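Local coordinates for oxidoreductase, NAD-binding/iron-sulfur cluster-binding protein (Nitratireductor pacificus pht-3B, PDB 6ZXU) that acts as a catabolic, B12-dependent reductive dehalogenase, holding cobalamin and two iron-sulfur clusters that probably pass electrons to the cobalt, at residues 383-392 and 459-467; 419-430 and 513-524. All blocks are in the same frame, centred on the assembly; numbering follows the deposited sequence.

Interaction 1: 383-392 and 459-467; sequences IKALGYYLGA and IAGVMAAHC
Met-463 enters the groove of helix 376-390 as a knob into a hole formed by Ile-383, Leu-386, Gly-387 and Leu-390. The two helices run roughly antiparallel, 143° between the short segments, with axes 10.1 Å apart, and form a buried layer against the sheet that contains strands 422-429 and 514-521. The methionine chain runs straight out to SD, which lies beside Gly-387 CA; the bend at its last torsion (chi3 78°) then turns the methyl along the opposite backbone: Met-463 CE stands 3.3 Å from Ile-383 O and also lies close to Gly-387 N. Leu-386 meets the methionine end-on, its CD2 reaching Met-463 CG, whereas Leu-390 slides past it in the opposite direction, and there the packing is tight, with Leu-390 CD1 3.5 Å from Met-463 CG. The Leu-390 and Val-462 side chains cross at a slant, Leu-390 CD1 3.8 Å from Val-462 CG1. Beyond Leu-390 the helix ends in a Schellman motif, with Gly-391 at positive phi. Arg-175 takes the carbonyl of Leu-390 by a hydrogen bond, while Ile-459 packs on the same residue, its CG1 against Leu-390 O and CB. Ile-459 CG1 lies anti to its own carbonyl carbon (chi1 -68°) and the chain then extends over the helix end, placing Ile-459 CD1 3.6 Å from Gly-391 C.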
loop_
_atom_site.group_PDB
_atom_site.type_symbol
_atom_site.label_atom_id
_atom_site.label_comp_id
_atom_site.label_asym_id
_atom_site.label_seq_id
_atom_site.Cartn_x
_atom_site.Cartn_y
_atom_site.Cartn_z
ATOM N N ILE A 383 9.071 -8.039 15.947
ATOM C CA ILE A 383 7.927 -7.933 15.079
ATOM C C ILE A 383 8.032 -6.670 14.207
ATOM O O ILE A 383 7.801 -6.736 13.016
ATOM C CB ILE A 383 6.634 -7.947 15.935
ATOM C CG1 ILE A 383 6.305 -9.365 16.427
ATOM C CG2 ILE A 383 5.439 -7.423 15.146
ATOM C CD1 ILE A 383 5.952 -10.348 15.344
ATOM N N LYS A 384 8.414 -5.558 14.776
ATOM C CA LYS A 384 8.667 -4.373 14.004
ATOM C C LYS A 384 9.782 -4.539 12.966
ATOM O O LYS A 384 9.576 -4.259 11.802
ATOM C CB LYS A 384 8.902 -3.164 14.873
ATOM C CG LYS A 384 7.723 -2.819 15.728
ATOM C CD LYS A 384 7.996 -1.591 16.573
ATOM C CE LYS A 384 6.793 -1.243 17.400
ATOM N NZ LYS A 384 7.063 -0.007 18.141
ATOM N N ALA A 385 10.915 -5.057 13.370
ATOM C CA ALA A 385 12.013 -5.332 12.464
ATOM C C ALA A 385 11.544 -6.271 11.336
ATOM O O ALA A 385 11.912 -6.057 10.144
ATOM C CB ALA A 385 13.183 -5.970 13.220
ATOM N N LEU A 386 10.748 -7.254 11.661
ATOM C CA LEU A 386 10.238 -8.184 10.711
ATOM C C LEU A 386 9.356 -7.498 9.699
ATOM O O LEU A 386 9.537 -7.663 8.466
ATOM C CB LEU A 386 9.517 -9.310 11.407
ATOM C CG LEU A 386 8.960 -10.412 10.570
ATOM C CD1 LEU A 386 10.094 -11.020 9.742
ATOM C CD2 LEU A 386 8.246 -11.514 11.354
ATOM N N GLY A 387 8.462 -6.657 10.148
ATOM C CA GLY A 387 7.594 -5.906 9.195
ATOM C C GLY A 387 8.404 -4.995 8.277
ATOM O O GLY A 387 8.141 -4.977 7.087
ATOM N N TYR A 388 9.434 -4.324 8.786
ATOM C CA TYR A 388 10.254 -3.407 7.957
ATOM C C TYR A 388 11.083 -4.173 6.942
ATOM O O TYR A 388 11.085 -3.858 5.757
ATOM C CB TYR A 388 11.079 -2.472 8.818
ATOM C CG TYR A 388 10.214 -1.523 9.622
ATOM C CD1 TYR A 388 9.332 -0.618 8.982
ATOM C CD2 TYR A 388 10.279 -1.474 10.982
ATOM C CE1 TYR A 388 8.537 0.219 9.706
ATOM C CE2 TYR A 388 9.486 -0.585 11.733
ATOM C CZ TYR A 388 8.618 0.239 11.096
ATOM O OH TYR A 388 7.817 1.131 11.796
ATOM N N TYR A 389 11.588 -5.321 7.360
ATOM C CA TYR A 389 12.305 -6.220 6.477
ATOM C C TYR A 389 11.497 -6.673 5.299
ATOM O O TYR A 389 12.019 -6.832 4.190
ATOM C CB TYR A 389 12.770 -7.474 7.284
ATOM C CG TYR A 389 13.369 -8.573 6.489
ATOM C CD1 TYR A 389 14.610 -8.436 5.812
ATOM C CD2 TYR A 389 12.758 -9.800 6.437
ATOM C CE1 TYR A 389 15.200 -9.516 5.136
ATOM C CE2 TYR A 389 13.355 -10.878 5.789
ATOM C CZ TYR A 389 14.581 -10.704 5.133
ATOM O OH TYR A 389 15.100 -11.782 4.496
ATOM N N LEU A 390 10.229 -6.945 5.537
ATOM C CA LEU A 390 9.361 -7.469 4.510
ATOM C C LEU A 390 8.770 -6.382 3.671
ATOM O O LEU A 390 8.198 -6.653 2.620
ATOM C CB LEU A 390 8.226 -8.320 5.146
ATOM C CG LEU A 390 8.649 -9.604 5.862
ATOM C CD1 LEU A 390 7.509 -10.154 6.685
ATOM C CD2 LEU A 390 9.058 -10.607 4.787
ATOM N N GLY A 391 8.876 -5.148 4.094
ATOM C CA GLY A 391 8.458 -3.997 3.237
ATOM C C GLY A 391 7.416 -3.049 3.789
ATOM O O GLY A 391 6.894 -2.216 3.052
ATOM N N ALA A 392 7.041 -3.187 5.067
ATOM C CA ALA A 392 6.096 -2.220 5.640
ATOM C C ALA A 392 6.697 -0.827 5.710
ATOM O O ALA A 392 7.890 -0.668 5.879
ATOM C CB ALA A 392 5.648 -2.694 7.024
ATOM N N ILE A 459 2.710 -9.322 3.329
ATOM C CA ILE A 459 3.571 -9.093 4.473
ATOM C C ILE A 459 2.955 -9.642 5.761
ATOM O O ILE A 459 3.607 -10.363 6.530
ATOM C CB ILE A 459 3.899 -7.558 4.638
ATOM C CG1 ILE A 459 4.798 -7.117 3.444
ATOM C CG2 ILE A 459 4.495 -7.267 6.028
ATOM C CD1 ILE A 459 4.865 -5.619 3.335
ATOM N N ALA A 460 1.677 -9.384 5.948
ATOM C CA ALA A 460 1.011 -9.830 7.145
ATOM C C ALA A 460 0.748 -11.334 7.113
ATOM O O ALA A 460 0.707 -11.933 8.161
ATOM C CB ALA A 460 -0.321 -9.079 7.382
ATOM N N GLY A 461 0.542 -11.899 5.957
ATOM C CA GLY A 461 0.382 -13.344 5.827
ATOM C C GLY A 461 1.626 -14.049 6.261
ATOM O O GLY A 461 1.582 -15.020 6.998
ATOM N N VAL A 462 2.774 -13.552 5.814
ATOM C CA VAL A 462 4.077 -14.121 6.194
ATOM C C VAL A 462 4.296 -13.970 7.694
ATOM O O VAL A 462 4.718 -14.902 8.377
ATOM C CB VAL A 462 5.217 -13.463 5.380
ATOM C CG1 VAL A 462 6.529 -13.791 6.007
ATOM C CG2 VAL A 462 5.218 -13.992 3.981
ATOM N N MET A 463 4.015 -12.801 8.242
ATOM C CA MET A 463 4.269 -12.522 9.647
ATOM C C MET A 463 3.402 -13.371 10.559
ATOM O O MET A 463 3.890 -13.913 11.548
ATOM C CB MET A 463 4.094 -11.044 9.943
ATOM C CG MET A 463 5.249 -10.213 9.349
ATOM S SD MET A 463 4.961 -8.450 9.526
ATOM C CE MET A 463 5.384 -8.203 11.249
ATOM N N ALA A 464 2.132 -13.455 10.279
ATOM C CA ALA A 464 1.230 -14.295 11.025
ATOM C C ALA A 464 1.643 -15.766 10.938
ATOM O O ALA A 464 1.582 -16.488 11.938
ATOM C CB ALA A 464 -0.179 -14.106 10.555
ATOM N N ALA A 465 2.111 -16.213 9.777
ATOM C CA ALA A 465 2.608 -17.617 9.627
ATOM C C ALA A 465 3.796 -17.869 10.485
ATOM O O ALA A 465 3.908 -18.940 11.114
ATOM C CB ALA A 465 2.947 -17.935 8.194
ATOM N N HIS A 466 4.653 -16.867 10.681
ATOM C CA HIS A 466 5.778 -17.017 11.556
ATOM C C HIS A 466 5.398 -17.094 12.996
ATOM O O HIS A 466 5.920 -17.896 13.766
ATOM C CB HIS A 466 6.849 -15.910 11.334
ATOM C CG HIS A 466 8.143 -16.186 12.034
ATOM N ND1 HIS A 466 8.916 -17.304 11.772
ATOM C CD2 HIS A 466 8.805 -15.481 12.965
ATOM C CE1 HIS A 466 9.977 -17.288 12.546
ATOM N NE2 HIS A 466 9.934 -16.193 13.287
ATOM N N CYS A 467 4.443 -16.287 13.391
ATOM C CA CYS A 467 3.891 -16.407 14.744
ATOM C C CYS A 467 3.360 -17.841 15.007
ATOM O O CYS A 467 3.570 -18.348 16.070
ATOM C CB CYS A 467 2.741 -15.378 14.981
ATOM S SG CYS A 467 3.358 -13.692 15.161
#

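Interaction 2: 419-430 and 513-524; sequences YHDYAVVMLIDQ and RSKSIVFTTDLP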
loop_
_atom_site.group_PDB
_atom_site.type_symbol
_atom_site.label_atom_id
_atom_site.label_comp_id
_atom_site.label_asym_id
_atom_site.label_seq_id
_atom_site.Cartn_x
_atom_site.Cartn_y
_atom_site.Cartn_z
ATOM N N TYR A 419 -10.837 -13.397 19.442
ATOM C CA TYR A 419 -10.008 -14.540 19.677
ATOM C C TYR A 419 -8.541 -14.301 19.954
ATOM O O TYR A 419 -7.873 -15.203 20.437
ATOM C CB TYR A 419 -10.230 -15.573 18.549
ATOM C CG TYR A 419 -10.255 -14.961 17.155
ATOM C CD1 TYR A 419 -9.097 -14.541 16.556
ATOM C CD2 TYR A 419 -11.440 -14.844 16.464
ATOM C CE1 TYR A 419 -9.102 -13.969 15.274
ATOM C CE2 TYR A 419 -11.486 -14.308 15.214
ATOM C CZ TYR A 419 -10.292 -13.844 14.614
ATOM O OH TYR A 419 -10.327 -13.364 13.309
ATOM N N HIS A 420 -7.966 -13.116 19.661
ATOM C CA HIS A 420 -6.590 -12.855 19.878
ATOM C C HIS A 420 -6.421 -11.598 20.748
ATOM O O HIS A 420 -7.223 -10.705 20.728
ATOM C CB HIS A 420 -5.829 -12.603 18.587
ATOM C CG HIS A 420 -5.670 -13.790 17.727
ATOM N ND1 HIS A 420 -5.766 -13.733 16.362
ATOM C CD2 HIS A 420 -5.479 -15.097 18.032
ATOM C CE1 HIS A 420 -5.636 -14.953 15.862
ATOM N NE2 HIS A 420 -5.463 -15.788 16.866
ATOM N N ASP A 421 -5.298 -11.528 21.421
ATOM C CA ASP A 421 -4.976 -10.457 22.370
ATOM C C ASP A 421 -4.390 -9.199 21.809
ATOM O O ASP A 421 -4.544 -8.167 22.393
ATOM C CB ASP A 421 -3.969 -11.023 23.363
ATOM C CG ASP A 421 -4.607 -12.083 24.358
ATOM O OD1 ASP A 421 -5.840 -12.043 24.552
ATOM O OD2 ASP A 421 -3.834 -12.963 24.868
ATOM N N TYR A 422 -3.632 -9.304 20.709
ATOM C CA TYR A 422 -2.891 -8.181 20.175
ATOM C C TYR A 422 -3.172 -7.973 18.694
ATOM O O TYR A 422 -3.518 -8.900 17.992
ATOM C CB TYR A 422 -1.383 -8.379 20.354
ATOM C CG TYR A 422 -0.928 -8.515 21.767
ATOM C CD1 TYR A 422 -0.796 -7.381 22.572
ATOM C CD2 TYR A 422 -0.782 -9.786 22.358
ATOM C CE1 TYR A 422 -0.451 -7.481 23.897
ATOM C CE2 TYR A 422 -0.445 -9.899 23.686
ATOM C CZ TYR A 422 -0.272 -8.758 24.427
ATOM O OH TYR A 422 0.080 -8.830 25.719
ATOM N N ALA A 423 -3.015 -6.733 18.255
ATOM C CA ALA A 423 -3.144 -6.359 16.832
ATOM C C ALA A 423 -1.838 -5.743 16.413
ATOM O O ALA A 423 -1.325 -4.823 17.072
ATOM C CB ALA A 423 -4.268 -5.351 16.619
ATOM N N VAL A 424 -1.236 -6.316 15.394
ATOM C CA VAL A 424 -0.073 -5.730 14.733
ATOM C C VAL A 424 -0.601 -5.017 13.477
ATOM O O VAL A 424 -1.274 -5.589 12.647
ATOM C CB VAL A 424 0.954 -6.771 14.342
ATOM C CG1 VAL A 424 2.201 -6.106 13.711
ATOM C CG2 VAL A 424 1.322 -7.559 15.594
ATOM N N VAL A 425 -0.376 -3.704 13.441
ATOM C CA VAL A 425 -0.911 -2.836 12.426
ATOM C C VAL A 425 0.262 -2.330 11.591
ATOM O O VAL A 425 1.259 -1.794 12.100
ATOM C CB VAL A 425 -1.615 -1.625 13.043
ATOM C CG1 VAL A 425 -2.346 -0.815 11.993
ATOM C CG2 VAL A 425 -2.589 -2.105 14.091
ATOM N N MET A 426 0.106 -2.456 10.279
ATOM C CA MET A 426 1.130 -1.965 9.341
ATOM C C MET A 426 0.511 -1.091 8.297
ATOM O O MET A 426 -0.611 -1.305 7.897
ATOM C CB MET A 426 1.856 -3.092 8.724
ATOM C CG MET A 426 2.650 -3.793 9.773
ATOM S SD MET A 426 3.419 -5.333 9.293
ATOM C CE MET A 426 1.925 -6.322 9.026
ATOM N N LEU A 427 1.209 -0.021 7.957
ATOM C CA LEU A 427 0.783 0.919 6.921
ATOM C C LEU A 427 1.670 0.736 5.679
ATOM O O LEU A 427 2.876 0.639 5.799
ATOM C CB LEU A 427 0.815 2.305 7.401
ATOM C CG LEU A 427 0.045 2.760 8.630
ATOM C CD1 LEU A 427 0.243 4.311 8.772
ATOM C CD2 LEU A 427 -1.423 2.453 8.521
ATOM N N ILE A 428 1.040 0.713 4.541
ATOM C CA ILE A 428 1.671 0.684 3.215
ATOM C C ILE A 428 1.312 2.002 2.527
ATOM O O ILE A 428 0.132 2.302 2.368
ATOM C CB ILE A 428 1.185 -0.510 2.396
ATOM C CG1 ILE A 428 1.330 -1.837 3.143
ATOM C CG2 ILE A 428 1.916 -0.546 1.067
ATOM C CD1 ILE A 428 2.788 -2.163 3.405
ATOM N N ASP A 429 2.326 2.730 2.126
ATOM C CA ASP A 429 2.210 4.006 1.429
ATOM C C ASP A 429 1.574 3.724 0.057
ATOM O O ASP A 429 2.035 2.869 -0.690
ATOM C CB ASP A 429 3.573 4.689 1.295
ATOM C CG ASP A 429 3.488 6.088 0.747
ATOM O OD1 ASP A 429 2.452 6.446 0.069
ATOM O OD2 ASP A 429 4.494 6.825 0.905
ATOM N N GLN A 430 0.467 4.392 -0.242
ATOM C CA GLN A 430 -0.187 4.218 -1.534
ATOM C C GLN A 430 0.607 4.774 -2.756
ATOM O O GLN A 430 0.332 4.321 -3.884
ATOM C CB GLN A 430 -1.562 4.807 -1.576
ATOM C CG GLN A 430 -2.584 3.936 -0.859
ATOM C CD GLN A 430 -4.021 4.156 -1.371
ATOM O OE1 GLN A 430 -4.266 4.277 -2.558
ATOM N NE2 GLN A 430 -4.967 4.193 -0.420
ATOM N N ARG A 513 -2.174 8.961 3.026
ATOM C CA ARG A 513 -1.804 8.223 1.825
ATOM C C ARG A 513 -1.436 6.771 2.128
ATOM O O ARG A 513 -0.377 6.330 1.846
ATOM C CB ARG A 513 -0.654 8.967 1.164
ATOM C CG ARG A 513 -0.471 8.699 -0.256
ATOM C CD ARG A 513 0.728 9.408 -0.797
ATOM N NE ARG A 513 1.904 9.130 -0.016
ATOM C CZ ARG A 513 2.638 9.989 0.625
ATOM N NH1 ARG A 513 2.389 11.268 0.570
ATOM N NH2 ARG A 513 3.713 9.582 1.274
ATOM N N SER A 514 -2.297 6.027 2.730
ATOM C CA SER A 514 -1.920 4.697 3.234
ATOM C C SER A 514 -3.061 3.713 3.169
ATOM O O SER A 514 -4.256 4.137 2.998
ATOM C CB SER A 514 -1.516 4.797 4.701
ATOM O OG SER A 514 -2.672 4.913 5.442
ATOM N N LYS A 515 -2.700 2.416 3.057
ATOM C CA LYS A 515 -3.603 1.363 3.358
ATOM C C LYS A 515 -2.974 0.629 4.530
ATOM O O LYS A 515 -1.788 0.543 4.642
ATOM C CB LYS A 515 -3.926 0.375 2.199
ATOM C CG LYS A 515 -4.714 0.942 1.013
ATOM C CD LYS A 515 -6.167 1.256 1.399
ATOM C CE LYS A 515 -6.988 1.408 0.201
ATOM N NZ LYS A 515 -8.437 1.496 0.572
ATOM N N SER A 516 -3.830 0.199 5.448
ATOM C CA SER A 516 -3.397 -0.574 6.583
ATOM C C SER A 516 -3.661 -2.035 6.263
ATOM O O SER A 516 -4.543 -2.395 5.520
ATOM C CB SER A 516 -4.159 -0.180 7.848
ATOM O OG SER A 516 -5.543 -0.315 7.639
ATOM N N ILE A 517 -2.856 -2.870 6.893
ATOM C CA ILE A 517 -3.139 -4.292 7.091
ATOM C C ILE A 517 -2.969 -4.541 8.596
ATOM O O ILE A 517 -2.136 -3.932 9.262
ATOM C CB ILE A 517 -2.181 -5.148 6.210
ATOM C CG1 ILE A 517 -2.507 -6.647 6.246
ATOM C CG2 ILE A 517 -0.721 -4.941 6.624
ATOM C CD1 ILE A 517 -3.694 -7.059 5.514
ATOM N N VAL A 518 -3.782 -5.413 9.120
ATOM C CA VAL A 518 -3.738 -5.852 10.508
ATOM C C VAL A 518 -3.615 -7.366 10.558
ATOM O O VAL A 518 -4.208 -8.084 9.762
ATOM C CB VAL A 518 -4.988 -5.429 11.285
ATOM C CG1 VAL A 518 -4.906 -5.896 12.702
ATOM C CG2 VAL A 518 -5.173 -3.952 11.265
ATOM N N PHE A 519 -2.711 -7.872 11.408
ATOM C CA PHE A 519 -2.854 -9.241 11.845
ATOM C C PHE A 519 -2.931 -9.280 13.332
ATOM O O PHE A 519 -2.229 -8.545 14.018
ATOM C CB PHE A 519 -1.797 -10.238 11.322
ATOM C CG PHE A 519 -0.477 -10.126 11.946
ATOM C CD1 PHE A 519 0.507 -9.294 11.382
ATOM C CD2 PHE A 519 -0.124 -10.956 13.011
ATOM C CE1 PHE A 519 1.762 -9.221 11.933
ATOM C CE2 PHE A 519 1.142 -10.853 13.577
ATOM C CZ PHE A 519 2.067 -9.990 13.047
ATOM N N THR A 520 -3.845 -10.120 13.810
ATOM C CA THR A 520 -4.003 -10.335 15.250
ATOM C C THR A 520 -3.181 -11.543 15.679
ATOM O O THR A 520 -2.922 -12.435 14.877
ATOM C CB THR A 520 -5.453 -10.475 15.625
ATOM O OG1 THR A 520 -6.093 -11.479 14.832
ATOM C CG2 THR A 520 -6.180 -9.102 15.387
ATOM N N THR A 521 -2.776 -11.550 16.933
ATOM C CA THR A 521 -1.973 -12.613 17.466
ATOM C C THR A 521 -2.069 -12.691 18.972
ATOM O O THR A 521 -2.402 -11.737 19.635
ATOM C CB THR A 521 -0.508 -12.477 17.009
ATOM O OG1 THR A 521 0.273 -13.630 17.392
ATOM C CG2 THR A 521 0.173 -11.214 17.464
ATOM N N ASP A 522 -1.612 -13.846 19.511
ATOM C CA ASP A 522 -1.365 -14.015 20.959
ATOM C C ASP A 522 0.076 -13.834 21.391
ATOM O O ASP A 522 0.352 -13.817 22.597
ATOM C CB ASP A 522 -1.890 -15.403 21.426
ATOM C CG ASP A 522 -3.395 -15.491 21.383
ATOM O OD1 ASP A 522 -4.105 -14.421 21.624
ATOM O OD2 ASP A 522 -3.860 -16.631 21.060
ATOM N N LEU A 523 1.018 -13.617 20.467
ATOM C CA LEU A 523 2.385 -13.348 20.873
ATOM C C LEU A 523 2.489 -12.175 21.795
ATOM O O LEU A 523 2.068 -11.083 21.466
ATOM C CB LEU A 523 3.256 -13.100 19.669
ATOM C CG LEU A 523 4.701 -12.825 19.940
ATOM C CD1 LEU A 523 5.377 -14.117 20.397
ATOM C CD2 LEU A 523 5.402 -12.261 18.706
ATOM N N PRO A 524 3.030 -12.356 23.008
ATOM C CA PRO A 524 3.130 -11.209 23.955
ATOM C C PRO A 524 4.091 -10.134 23.502
ATOM O O PRO A 524 5.257 -10.439 23.232
ATOM C CB PRO A 524 3.621 -11.863 25.301
ATOM C CG PRO A 524 3.188 -13.275 25.156
ATOM C CD PRO A 524 3.318 -13.635 23.678
HETATM O O HOH W 1 -1.060 -13.270 24.778
#
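The ring of His-420 is clamped on both faces and at its edge just before strand 422-429 begins, beside the end of its partner 514-521, the two central strands of a four-stranded antiparallel sheet: Tyr-419 CD1 lies over the ring centre, Thr-521 CA over the opposite face toward the rim, and Thr-520 OG1 sits in the ring plane, 2.7 Å from His-420 ND1 in an almost straight hydrogen bond. Ser-473 takes His-420 NE2, so both ring nitrogens are held. From there the strands pair in unbroken register, Tyr-422 opposite Thr-521 through to Asp-429 opposite Ser-514. On the face with Met-426 and Ile-517, Phe-519 has chi1 74°, which swings its ring across to the neighbouring strand; Val-424 CB sits over one face, 3.8 Å from the centroid, and Met-426 CE approaches the edge. The far end is locked by charge. Arg-513 grips Asp-429 side-on, NE to OD1 at 2.7 Å and NH2 to OD2 at 2.9 Å, the two planes 26° apart. A leucine in place of Arg-513 would probably leave the Asp-429 carboxylate without its charge partner and freer to turn. Next to this clamp strand 514-521 reaches cobalamin, which is hydrogen-bonded by Ser-514 OG, Lys-515 NZ and Ser-516 O. Gln-430, also of the cobalamin site, lies against the lysine, with Gln-430 NE2 3.5 Å from Lys-515 CE.

Overall arrangement
Interaction 1 packs its helix pair on the sheet face that carries Val-424, Met-426, Ile-517 and Phe-519 of interaction 2, and the two centres are 10 Å apart. Met-463 joins them: its SD lies 3.5 Å from Met-426 SD, and its CB 3.6 Å from Phe-519 CE1. Along the helix, Ala-460 CB meets Ile-517 CG1 at 3.5 Å, while Ile-383 touches Val-424. The segments alternate along the chain, helix, strand, helix, strand. Interaction 2 lines the cobalamin site from both segments, through Gln-430 and through Ser-514, Lys-515 and Ser-516, the side chain of Lys-515 coming within about 3 Å; from the helix pair, the Ile-459 side chain is about 13 Å from the cofactor.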